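PDB 6GNE: probable starch synthase 4, chloroplastic/amyloplastic from Arabidopsis thaliana, which belongs to the starch synthase family of plastid glycosyltransferases and has the two-domain GT-B fold, here with adenosine-5'-diphosphate bound. Local coordinates for residues 46-51 with 92-97; 13-18 with 140-145; 309-314 with 340-345; 300-305 with 368-373. One frame throughout, in Å; residues are numbered along the deposited sequence.

The four contacts form two pairs, one in each Rossmann-like domain of the GT-B fold. Contacts 1 and 2, their centres about 9 Å apart, share the sheet in which strand 11-15 lies between 45-51 and 141-145; along the chain, contact 1 is nested within the loop closed by contact 2. Contacts 3 and 4, about 8 Å apart between centres, meet at strands 340-346 and 369-372 of the second, parallel sheet, and contact 3 is nested within the loop closed by contact 4. Along the chain contacts 1 and 2 close before contacts 3 and 4 open. Contacts 1 and 3 lie about 36 Å apart between centres, on opposite sides of the chain's centre; adenosine-5'-diphosphate has partners in both halves, among them Gly27, Asp30 and Arg317.

Contact 1. Residues 46-51 with 92-97; sequences VEIILP and LPVHFI
Ile48 and Leu50 are bound through their backbones to Pro93, His95 and Ile97 in a ladder of two parallel strands whose axes diverge by 25°. Ile48 N gives its hydrogen to Pro93 O at 3.1 Å, and Ile48 O takes the one on His95 N at 2.9 Å. Leu50 repeats the pattern, its N bonding to His95 O at 2.9 Å and its O accepting from Ile97 N at 2.9 Å. Glu47, through its N-H and C=O, and Ile49, through its N-H, bond on the other edge to Val12 and His14 of strand 11-15, while Val94 and Phe96 bond to Gly87 and Trp85 of the antiparallel strand 78-89, so both strands have partners along both edges. The carboxylate of Glu47 is held by Tyr11 OH through OE1.

Side chains back the ladder on both faces. Leu50 CD1 fits against Val94 CG1 and, at 3.9 Å, against Phe96 CE2; Leu50 and Phe96 lie side by side and point the same way. Further back, Ile48 CD1 meets Leu92 CD1 at 3.7 Å. On the face of Ile49, His95 and Ile97, the CG1 branch of Ile49 turns away from its carbonyl carbon (chi1 -61°), leaving CG2 to touch Ile97 CD1 at 3.8 Å.

The pair belongs to the mixed sheet of the starch synthase catalytic domain. Helix 117-134 packs on Ile49, Pro51 and His95, whereas Met19 lies against Ile48, Leu50 and Leu92, and helix 27-41 covers Val46, Leu92 and Pro93.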
# COMPACT_ATOMS: atom_id res chain seq x y z
N VAL A 46 1.46 1.15 20.45
CA VAL A 46 1.93 0.80 19.11
C VAL A 46 3.25 1.48 18.86
O VAL A 46 3.41 2.68 19.14
CB VAL A 46 0.91 1.28 18.06
CG1 VAL A 46 1.44 1.10 16.64
CG2 VAL A 46 -0.43 0.56 18.26
N GLU A 47 4.21 0.74 18.34
CA GLU A 47 5.54 1.29 18.00
C GLU A 47 5.97 0.75 16.64
O GLU A 47 5.61 -0.37 16.25
CB GLU A 47 6.59 0.84 19.00
CG GLU A 47 6.73 1.69 20.25
CD GLU A 47 7.71 1.09 21.25
OE1 GLU A 47 8.50 0.19 20.86
OE2 GLU A 47 7.72 1.60 22.40
N ILE A 48 6.74 1.55 15.92
CA ILE A 48 7.16 1.16 14.58
C ILE A 48 8.67 1.20 14.46
O ILE A 48 9.29 2.08 15.00
CB ILE A 48 6.48 2.05 13.55
CG1 ILE A 48 4.97 1.75 13.61
CG2 ILE A 48 7.00 1.75 12.15
CD1 ILE A 48 4.12 2.88 13.10
N ILE A 49 9.22 0.20 13.78
CA ILE A 49 10.64 0.14 13.51
C ILE A 49 10.85 0.19 11.99
O ILE A 49 10.31 -0.65 11.29
CB ILE A 49 11.29 -1.11 14.11
CG1 ILE A 49 11.12 -1.11 15.65
CG2 ILE A 49 12.77 -1.20 13.72
CD1 ILE A 49 11.53 -2.40 16.34
N LEU A 50 11.62 1.20 11.54
CA LEU A 50 11.95 1.43 10.13
C LEU A 50 13.44 1.53 9.93
O LEU A 50 14.16 1.73 10.88
CB LEU A 50 11.37 2.78 9.65
CG LEU A 50 9.87 2.97 9.71
CD1 LEU A 50 9.51 4.38 9.30
CD2 LEU A 50 9.16 1.96 8.84
N PRO A 51 13.90 1.41 8.68
CA PRO A 51 15.24 1.86 8.41
C PRO A 51 15.31 3.38 8.40
O PRO A 51 14.31 4.05 8.18
CB PRO A 51 15.52 1.33 7.00
CG PRO A 51 14.49 0.28 6.74
CD PRO A 51 13.29 0.78 7.50
N LEU A 92 2.68 8.43 16.25
CA LEU A 92 3.26 7.12 16.52
C LEU A 92 4.75 7.24 16.89
O LEU A 92 5.48 7.95 16.22
CB LEU A 92 3.09 6.18 15.31
CG LEU A 92 1.63 5.85 15.02
CD1 LEU A 92 1.49 5.36 13.61
CD2 LEU A 92 1.06 4.86 16.02
N PRO A 93 5.20 6.54 17.94
CA PRO A 93 6.64 6.44 18.15
C PRO A 93 7.33 5.58 17.09
O PRO A 93 6.83 4.53 16.77
CB PRO A 93 6.77 5.78 19.54
CG PRO A 93 5.40 5.75 20.11
CD PRO A 93 4.44 5.82 18.96
N VAL A 94 8.45 6.05 16.57
CA VAL A 94 9.20 5.33 15.55
C VAL A 94 10.66 5.23 15.94
O VAL A 94 11.22 6.16 16.52
CB VAL A 94 9.08 6.03 14.18
CG1 VAL A 94 9.72 5.18 13.08
CG2 VAL A 94 7.60 6.29 13.87
N HIS A 95 11.26 4.08 15.62
CA HIS A 95 12.68 3.81 15.79
C HIS A 95 13.23 3.61 14.39
O HIS A 95 12.81 2.71 13.68
CB HIS A 95 12.92 2.55 16.65
CG HIS A 95 12.72 2.79 18.12
ND1 HIS A 95 11.49 2.66 18.73
CD2 HIS A 95 13.59 3.18 19.09
CE1 HIS A 95 11.61 2.95 20.01
NE2 HIS A 95 12.87 3.28 20.25
N PHE A 96 14.16 4.47 13.99
CA PHE A 96 14.84 4.37 12.70
C PHE A 96 16.22 3.78 12.90
O PHE A 96 17.02 4.30 13.68
CB PHE A 96 15.00 5.74 12.06
CG PHE A 96 13.73 6.54 11.93
CD1 PHE A 96 13.33 7.38 12.95
CD2 PHE A 96 12.98 6.49 10.78
CE1 PHE A 96 12.19 8.14 12.83
CE2 PHE A 96 11.83 7.25 10.64
CZ PHE A 96 11.43 8.06 11.68
N ILE A 97 16.53 2.70 12.20
CA ILE A 97 17.83 2.04 12.34
C ILE A 97 18.77 2.56 11.26
O ILE A 97 18.46 2.47 10.07
CB ILE A 97 17.69 0.50 12.26
CG1 ILE A 97 16.69 0.01 13.34
CG2 ILE A 97 19.01 -0.19 12.46
CD1 ILE A 97 16.58 -1.51 13.40

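Contact 2. Residues 13-18 with 140-145; sequences VHIAAE and DIIHCH
His14, His143 and His145 form an aromatic cluster across two neighbouring parallel strands of the Rossmann-like sheet in the first GT-B domain. His14 ND1 and His145 NE2 share a nearly straight hydrogen bond of 3.1 Å (171°), the rings meeting rim to rim. His143 comes to His14 from another side: its CB sits over one face, 3.9 Å from the centroid of the His14 ring, and the two imidazoles lie obliquely, planes 31° apart. With CG anti to its backbone N (chi1 -167°), the His143 ring runs alongside His14.

Beneath the rings, the ladder sets the register. Val13 N bonds to Ile141 O, Val13 O accepts from His143 N at 2.8 Å, and Ile15 N bonds to His143 O at 3.0 Å; the last rung, His145 N to Ile15 O, is weak. The opposite face is apolar, Ile15 CD1 touching Ile142 CG2 at 3.6 Å beneath helix 117-134.

In the second shell, Tyr494 OH and Thr173 OG1 hold ND1 and NE2 of His143, fixing the rotation of its ring, and His175 NE2 holds His145 ND1. Helix 27-41 covers the histidine face through Leu35 and Leu39. Glu18, just beyond the strand, touches the bound AC1 unit. Past the end of strand 13-15, a water joins the loop to the end of strand 141-145, accepting from Ala17 N at 2.8 Å and donating to His145 O at 2.7 Å.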
# COMPACT_ATOMS: atom_id res chain seq x y z
N VAL A 13 4.45 -4.12 18.13
CA VAL A 13 5.53 -3.55 17.31
C VAL A 13 5.37 -3.93 15.83
O VAL A 13 5.16 -5.08 15.50
CB VAL A 13 6.91 -3.97 17.82
CG1 VAL A 13 8.02 -3.33 17.00
CG2 VAL A 13 7.07 -3.53 19.26
N HIS A 14 5.44 -2.93 14.95
CA HIS A 14 5.39 -3.15 13.49
C HIS A 14 6.78 -2.95 12.94
O HIS A 14 7.40 -1.93 13.19
CB HIS A 14 4.42 -2.19 12.80
CG HIS A 14 2.99 -2.49 13.05
ND1 HIS A 14 2.19 -3.11 12.13
CD2 HIS A 14 2.22 -2.28 14.14
CE1 HIS A 14 0.98 -3.27 12.64
NE2 HIS A 14 0.98 -2.78 13.87
N ILE A 15 7.26 -3.93 12.20
CA ILE A 15 8.55 -3.82 11.54
C ILE A 15 8.23 -3.81 10.06
O ILE A 15 7.58 -4.73 9.57
CB ILE A 15 9.47 -5.01 11.91
CG1 ILE A 15 9.75 -5.01 13.42
CG2 ILE A 15 10.77 -5.00 11.12
CD1 ILE A 15 10.31 -6.33 13.95
N ALA A 16 8.67 -2.78 9.35
CA ALA A 16 8.37 -2.64 7.93
C ALA A 16 9.39 -1.79 7.24
O ALA A 16 10.15 -1.06 7.89
CB ALA A 16 6.99 -2.01 7.78
N ALA A 17 9.38 -1.85 5.91
CA ALA A 17 10.27 -1.02 5.10
C ALA A 17 9.71 0.35 4.78
O ALA A 17 10.44 1.19 4.29
CB ALA A 17 10.63 -1.75 3.81
N GLU A 18 8.43 0.57 5.06
CA GLU A 18 7.76 1.86 4.81
C GLU A 18 6.80 2.28 5.92
O GLU A 18 6.22 1.44 6.62
CB GLU A 18 6.89 1.79 3.54
CG GLU A 18 7.62 1.56 2.24
CD GLU A 18 6.61 1.39 1.09
OE1 GLU A 18 5.77 2.31 0.85
OE2 GLU A 18 6.65 0.34 0.43
N ASP A 140 3.75 -8.04 23.04
CA ASP A 140 2.78 -9.09 22.91
C ASP A 140 2.65 -9.54 21.46
O ASP A 140 2.42 -10.72 21.21
CB ASP A 140 1.40 -8.60 23.37
CG ASP A 140 1.39 -8.11 24.82
OD1 ASP A 140 1.66 -8.91 25.76
OD2 ASP A 140 1.09 -6.91 25.02
N ILE A 141 2.75 -8.58 20.51
CA ILE A 141 2.62 -8.80 19.05
C ILE A 141 3.76 -8.14 18.34
O ILE A 141 4.05 -6.99 18.59
CB ILE A 141 1.33 -8.17 18.47
CG1 ILE A 141 0.07 -8.80 19.06
CG2 ILE A 141 1.30 -8.27 16.94
CD1 ILE A 141 -0.22 -10.24 18.65
N ILE A 142 4.40 -8.87 17.44
CA ILE A 142 5.31 -8.29 16.46
C ILE A 142 4.63 -8.56 15.11
O ILE A 142 4.35 -9.74 14.74
CB ILE A 142 6.76 -8.86 16.54
CG1 ILE A 142 7.39 -8.48 17.88
CG2 ILE A 142 7.64 -8.31 15.42
CD1 ILE A 142 8.64 -9.26 18.23
N HIS A 143 4.35 -7.47 14.39
CA HIS A 143 3.66 -7.53 13.11
C HIS A 143 4.63 -7.13 12.02
O HIS A 143 5.06 -6.00 11.99
CB HIS A 143 2.44 -6.60 13.18
CG HIS A 143 1.46 -6.79 12.07
ND1 HIS A 143 0.16 -6.39 12.18
CD2 HIS A 143 1.59 -7.35 10.84
CE1 HIS A 143 -0.48 -6.65 11.05
NE2 HIS A 143 0.37 -7.25 10.22
N CYS A 144 4.99 -8.04 11.13
CA CYS A 144 5.89 -7.70 10.04
C CYS A 144 5.18 -7.65 8.66
O CYS A 144 4.09 -8.20 8.50
CB CYS A 144 7.10 -8.64 10.05
SG CYS A 144 6.76 -10.41 9.88
N HIS A 145 5.78 -6.96 7.70
CA HIS A 145 5.14 -6.64 6.38
C HIS A 145 5.98 -7.00 5.15
O HIS A 145 7.10 -6.52 4.98
CB HIS A 145 4.78 -5.17 6.36
CG HIS A 145 3.88 -4.78 7.48
ND1 HIS A 145 2.51 -4.70 7.34
CD2 HIS A 145 4.14 -4.54 8.79
CE1 HIS A 145 1.97 -4.36 8.50
NE2 HIS A 145 2.94 -4.27 9.39
O HOH W 1 7.98 -3.93 4.78

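Contact 3. Residues 309-314 with 340-345; sequences RPLVGC and QFVLLG. With ADP (adenosine-5'-diphosphate), chain F.
Gln340 opens the pairing with Pro310 and Val312: its N bonds to Pro310 O at 3.0 Å and its O accepts from Val312 N at 2.8 Å. Its CG lies 3.6 Å from Arg309 CD, the two side chains crossing at about a right angle. The Gln340 amide is engaged at both ends, OE1 by Arg297 NE and NE2 by Ser303 O, while Arg309 NE makes a salt bridge with Glu306.

Phe341 lies on the other face of the sheet. Its ring carbon CE2 meets Val312 CG1 at 3.5 Å, and Val312 O stands above one ring face, offset toward the rim. Ile331 and Thr334 also touch this ring; they belong to helix 324-336, the connection in the beta-alpha-beta unit that links strands 311-317 and 340-346, part of the parallel six-stranded sheet of the second GT-B domain.

Val342 N bonds to Val312 O, and its own O accepts from Cys314 N in a more bent bond (143°). Val342 CG2 packs on Leu311 CD1 at 3.7 Å, below helix 377-386. Leu343 extends CG anti to its backbone N (chi1 175°), which brings CD1 to 3.6 Å from Cys314 SG. Leu344 N closes the ladder on Cys314 O at 2.8 Å, and its CG approaches N1 of the adenine of adenosine-5'-diphosphate. At Gly345, CA lies 3.5 Å from N6 of that base.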
# COMPACT_ATOMS: atom_id res chain seq x y z
N ARG A 309 -17.88 19.41 -18.32
CA ARG A 309 -16.93 18.53 -18.95
C ARG A 309 -16.31 17.70 -17.81
O ARG A 309 -15.69 18.27 -16.92
CB ARG A 309 -15.89 19.34 -19.72
CG ARG A 309 -15.09 18.52 -20.68
CD ARG A 309 -14.13 19.33 -21.53
NE ARG A 309 -14.54 19.43 -22.93
CZ ARG A 309 -14.14 18.67 -23.96
NH1 ARG A 309 -14.62 18.95 -25.17
NH2 ARG A 309 -13.25 17.67 -23.85
N PRO A 310 -16.51 16.37 -17.81
CA PRO A 310 -15.99 15.56 -16.71
C PRO A 310 -14.45 15.44 -16.76
O PRO A 310 -13.87 15.22 -17.82
CB PRO A 310 -16.66 14.20 -16.94
CG PRO A 310 -16.86 14.14 -18.39
CD PRO A 310 -17.17 15.54 -18.83
N LEU A 311 -13.82 15.63 -15.60
CA LEU A 311 -12.38 15.47 -15.44
C LEU A 311 -12.11 14.07 -14.92
O LEU A 311 -12.56 13.72 -13.84
CB LEU A 311 -11.83 16.51 -14.46
CG LEU A 311 -10.34 16.47 -14.17
CD1 LEU A 311 -9.55 16.87 -15.40
CD2 LEU A 311 -10.00 17.40 -13.02
N VAL A 312 -11.38 13.28 -15.69
CA VAL A 312 -11.02 11.91 -15.32
C VAL A 312 -9.61 11.97 -14.77
O VAL A 312 -8.71 12.48 -15.42
CB VAL A 312 -11.04 10.96 -16.54
CG1 VAL A 312 -10.61 9.55 -16.13
CG2 VAL A 312 -12.44 10.92 -17.19
N GLY A 313 -9.42 11.48 -13.56
CA GLY A 313 -8.09 11.44 -12.94
C GLY A 313 -7.58 10.01 -12.81
O GLY A 313 -8.35 9.04 -12.80
N CYS A 314 -6.26 9.90 -12.76
CA CYS A 314 -5.57 8.65 -12.55
C CYS A 314 -4.28 8.97 -11.84
O CYS A 314 -3.46 9.76 -12.34
CB CYS A 314 -5.27 7.97 -13.89
SG CYS A 314 -4.36 6.42 -13.71
N GLN A 340 -11.93 15.56 -20.05
CA GLN A 340 -10.52 15.88 -19.82
C GLN A 340 -9.88 14.80 -18.97
O GLN A 340 -10.57 14.05 -18.29
CB GLN A 340 -10.41 17.22 -19.11
CG GLN A 340 -11.10 18.38 -19.83
CD GLN A 340 -11.03 19.69 -19.07
OE1 GLN A 340 -11.29 19.73 -17.88
NE2 GLN A 340 -10.71 20.78 -19.77
N PHE A 341 -8.56 14.71 -19.03
CA PHE A 341 -7.81 13.65 -18.36
C PHE A 341 -6.50 14.19 -17.74
O PHE A 341 -5.68 14.83 -18.42
CB PHE A 341 -7.47 12.56 -19.37
CG PHE A 341 -7.11 11.25 -18.76
CD1 PHE A 341 -5.86 11.04 -18.20
CD2 PHE A 341 -8.03 10.24 -18.71
CE1 PHE A 341 -5.54 9.84 -17.61
CE2 PHE A 341 -7.73 9.02 -18.11
CZ PHE A 341 -6.49 8.82 -17.55
N VAL A 342 -6.29 13.89 -16.46
CA VAL A 342 -5.08 14.22 -15.74
C VAL A 342 -4.46 12.94 -15.18
O VAL A 342 -5.08 12.27 -14.38
CB VAL A 342 -5.35 15.16 -14.55
CG1 VAL A 342 -4.08 15.45 -13.80
CG2 VAL A 342 -5.84 16.49 -15.08
N LEU A 343 -3.24 12.63 -15.62
CA LEU A 343 -2.50 11.49 -15.12
C LEU A 343 -1.37 11.99 -14.23
O LEU A 343 -0.60 12.88 -14.62
CB LEU A 343 -1.91 10.65 -16.26
CG LEU A 343 -1.00 9.47 -15.89
CD1 LEU A 343 -1.76 8.44 -15.06
CD2 LEU A 343 -0.49 8.79 -17.13
N LEU A 344 -1.27 11.39 -13.05
CA LEU A 344 -0.11 11.55 -12.20
C LEU A 344 0.44 10.15 -11.94
O LEU A 344 -0.19 9.35 -11.28
CB LEU A 344 -0.51 12.22 -10.90
CG LEU A 344 0.58 12.40 -9.85
CD1 LEU A 344 1.72 13.18 -10.44
CD2 LEU A 344 -0.04 13.12 -8.66
N GLY A 345 1.61 9.86 -12.49
CA GLY A 345 2.21 8.55 -12.27
C GLY A 345 3.61 8.47 -12.82
O GLY A 345 3.94 9.20 -13.75
PB ADP F . 0.17 0.38 -4.78
O1B ADP F . 0.44 -0.05 -3.37
O2B ADP F . 0.96 1.54 -5.29
O3B ADP F . 0.24 -0.80 -5.73
PA ADP F . -2.24 1.42 -3.58
O1A ADP F . -3.52 1.91 -4.18
O2A ADP F . -2.40 0.37 -2.51
O3A ADP F . -1.35 0.89 -4.82
O5' ADP F . -1.38 2.62 -2.95
C5' ADP F . -0.98 3.76 -3.71
C4' ADP F . -0.66 5.00 -2.87
O4' ADP F . 0.42 5.73 -3.48
C3' ADP F . -1.79 6.00 -2.81
O3' ADP F . -1.66 6.76 -1.62
C2' ADP F . -1.54 6.90 -3.99
O2' ADP F . -2.13 8.18 -3.85
C1' ADP F . -0.05 7.00 -3.96
N9 ADP F . 0.57 7.24 -5.28
C8 ADP F . 0.77 6.35 -6.26
N7 ADP F . 1.40 6.93 -7.31
C5 ADP F . 1.62 8.22 -7.00
C6 ADP F . 2.24 9.41 -7.66
N6 ADP F . 2.76 9.30 -8.91
N1 ADP F . 2.25 10.58 -6.96
C2 ADP F . 1.71 10.66 -5.72
N3 ADP F . 1.13 9.63 -5.08
C4 ADP F . 1.06 8.41 -5.66

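Contact 4. Residues 300-305 with 368-373; sequences LGLSSA and HVRLLL
Arg370 grips the carbonyl oxygen of Leu300, tying the C-terminal end of helix 287-300 to strand 369-372, an edge strand, within this chain, of the Rossmann-like parallel sheet of the second GT-B domain. Both hydrogen bonds go to one atom: NH2 of Arg370 reaches Leu300 O at 2.8 Å and NE of Arg370 reaches it at 3.0 Å, a side-on hold with the oxygen close to the guanidinium plane. Bends at chi2 (80°) and chi3 (64°) fold the arginine back to present this edge, and NH1 is taken by His366 O. At Gly301 the chain leaves the helix with positive phi (82°) and turns back antiparallel to the strand.

Van der Waals packing flanks the grip. Leu302 CD2 lies over one face of the Arg370 guanidinium and is 3.7 Å from His368 C. Leu300 and Leu372 make an apolar contact tip to tip, CD2 of Leu300 standing 4.0 Å from CD1 of Leu372, and Val342 of the adjacent strand touches both Leu300 and Leu302.

Polar bonds hold the loop beyond. Ser303 pairs through its backbone with Asp367, and its side chain closes an ST turn: Ser303 OG accepts from Ala305 N at 3.3 Å.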
# COMPACT_ATOMS: atom_id res chain seq x y z
N LEU A 300 -2.77 23.80 -14.36
CA LEU A 300 -2.23 22.96 -15.43
C LEU A 300 -2.38 23.54 -16.83
O LEU A 300 -1.74 23.05 -17.74
CB LEU A 300 -2.89 21.58 -15.40
CG LEU A 300 -2.63 20.78 -14.13
CD1 LEU A 300 -3.37 19.47 -14.19
CD2 LEU A 300 -1.15 20.56 -13.84
N GLY A 301 -3.21 24.57 -16.99
CA GLY A 301 -3.48 25.15 -18.30
C GLY A 301 -4.52 24.39 -19.11
O GLY A 301 -4.50 24.46 -20.33
N LEU A 302 -5.42 23.68 -18.41
CA LEU A 302 -6.57 23.03 -19.03
C LEU A 302 -7.73 24.01 -19.19
O LEU A 302 -7.90 24.91 -18.38
CB LEU A 302 -7.04 21.87 -18.19
CG LEU A 302 -6.07 20.75 -17.86
CD1 LEU A 302 -6.67 19.89 -16.75
CD2 LEU A 302 -5.74 19.93 -19.10
N SER A 303 -8.54 23.82 -20.22
CA SER A 303 -9.67 24.70 -20.50
C SER A 303 -10.80 24.59 -19.48
O SER A 303 -11.22 23.49 -19.12
CB SER A 303 -10.23 24.41 -21.89
OG SER A 303 -11.38 25.18 -22.16
N SER A 304 -11.30 25.74 -19.02
CA SER A 304 -12.48 25.78 -18.17
C SER A 304 -13.62 26.49 -18.89
O SER A 304 -14.62 26.79 -18.28
CB SER A 304 -12.15 26.41 -16.81
OG SER A 304 -11.73 27.73 -16.97
N ALA A 305 -13.49 26.70 -20.20
CA ALA A 305 -14.56 27.31 -21.00
C ALA A 305 -15.91 26.63 -20.84
O ALA A 305 -16.92 27.32 -20.80
CB ALA A 305 -14.22 27.33 -22.47
N HIS A 368 -7.23 19.80 -22.77
CA HIS A 368 -8.01 18.77 -22.08
C HIS A 368 -7.20 17.58 -21.53
O HIS A 368 -7.75 16.78 -20.80
CB HIS A 368 -9.12 18.27 -23.02
CG HIS A 368 -9.94 19.37 -23.62
ND1 HIS A 368 -11.12 19.83 -23.06
CD2 HIS A 368 -9.74 20.13 -24.73
CE1 HIS A 368 -11.60 20.82 -23.79
NE2 HIS A 368 -10.78 21.02 -24.81
N VAL A 369 -5.92 17.44 -21.86
CA VAL A 369 -5.12 16.32 -21.37
C VAL A 369 -3.78 16.78 -20.84
O VAL A 369 -3.05 17.47 -21.54
CB VAL A 369 -4.91 15.28 -22.49
CG1 VAL A 369 -4.05 14.12 -22.01
CG2 VAL A 369 -6.26 14.72 -22.91
N ARG A 370 -3.45 16.40 -19.60
CA ARG A 370 -2.12 16.66 -19.05
C ARG A 370 -1.61 15.44 -18.33
O ARG A 370 -2.34 14.82 -17.59
CB ARG A 370 -2.11 17.86 -18.12
CG ARG A 370 -0.71 18.40 -17.81
CD ARG A 370 -0.09 19.28 -18.91
NE ARG A 370 -0.85 20.51 -19.12
CZ ARG A 370 -1.65 20.77 -20.17
NH1 ARG A 370 -1.84 19.86 -21.14
NH2 ARG A 370 -2.32 21.94 -20.26
N LEU A 371 -0.34 15.11 -18.58
CA LEU A 371 0.32 13.95 -17.98
C LEU A 371 1.45 14.47 -17.12
O LEU A 371 2.27 15.25 -17.59
CB LEU A 371 0.89 13.04 -19.06
CG LEU A 371 -0.08 12.00 -19.61
CD1 LEU A 371 -1.27 12.66 -20.25
CD2 LEU A 371 0.61 11.12 -20.64
N LEU A 372 1.49 14.03 -15.87
CA LEU A 372 2.48 14.49 -14.90
C LEU A 372 3.31 13.27 -14.46
O LEU A 372 2.93 12.52 -13.57
CB LEU A 372 1.77 15.17 -13.74
CG LEU A 372 1.03 16.44 -14.19
CD1 LEU A 372 -0.09 16.79 -13.21
CD2 LEU A 372 1.99 17.62 -14.40
N LEU A 373 4.40 13.04 -15.19
CA LEU A 373 5.16 11.81 -15.05
C LEU A 373 6.16 11.90 -13.91
O LEU A 373 7.34 12.11 -14.13
CB LEU A 373 5.82 11.44 -16.37
CG LEU A 373 4.82 11.26 -17.53
CD1 LEU A 373 5.55 10.76 -18.78
CD2 LEU A 373 3.64 10.37 -17.17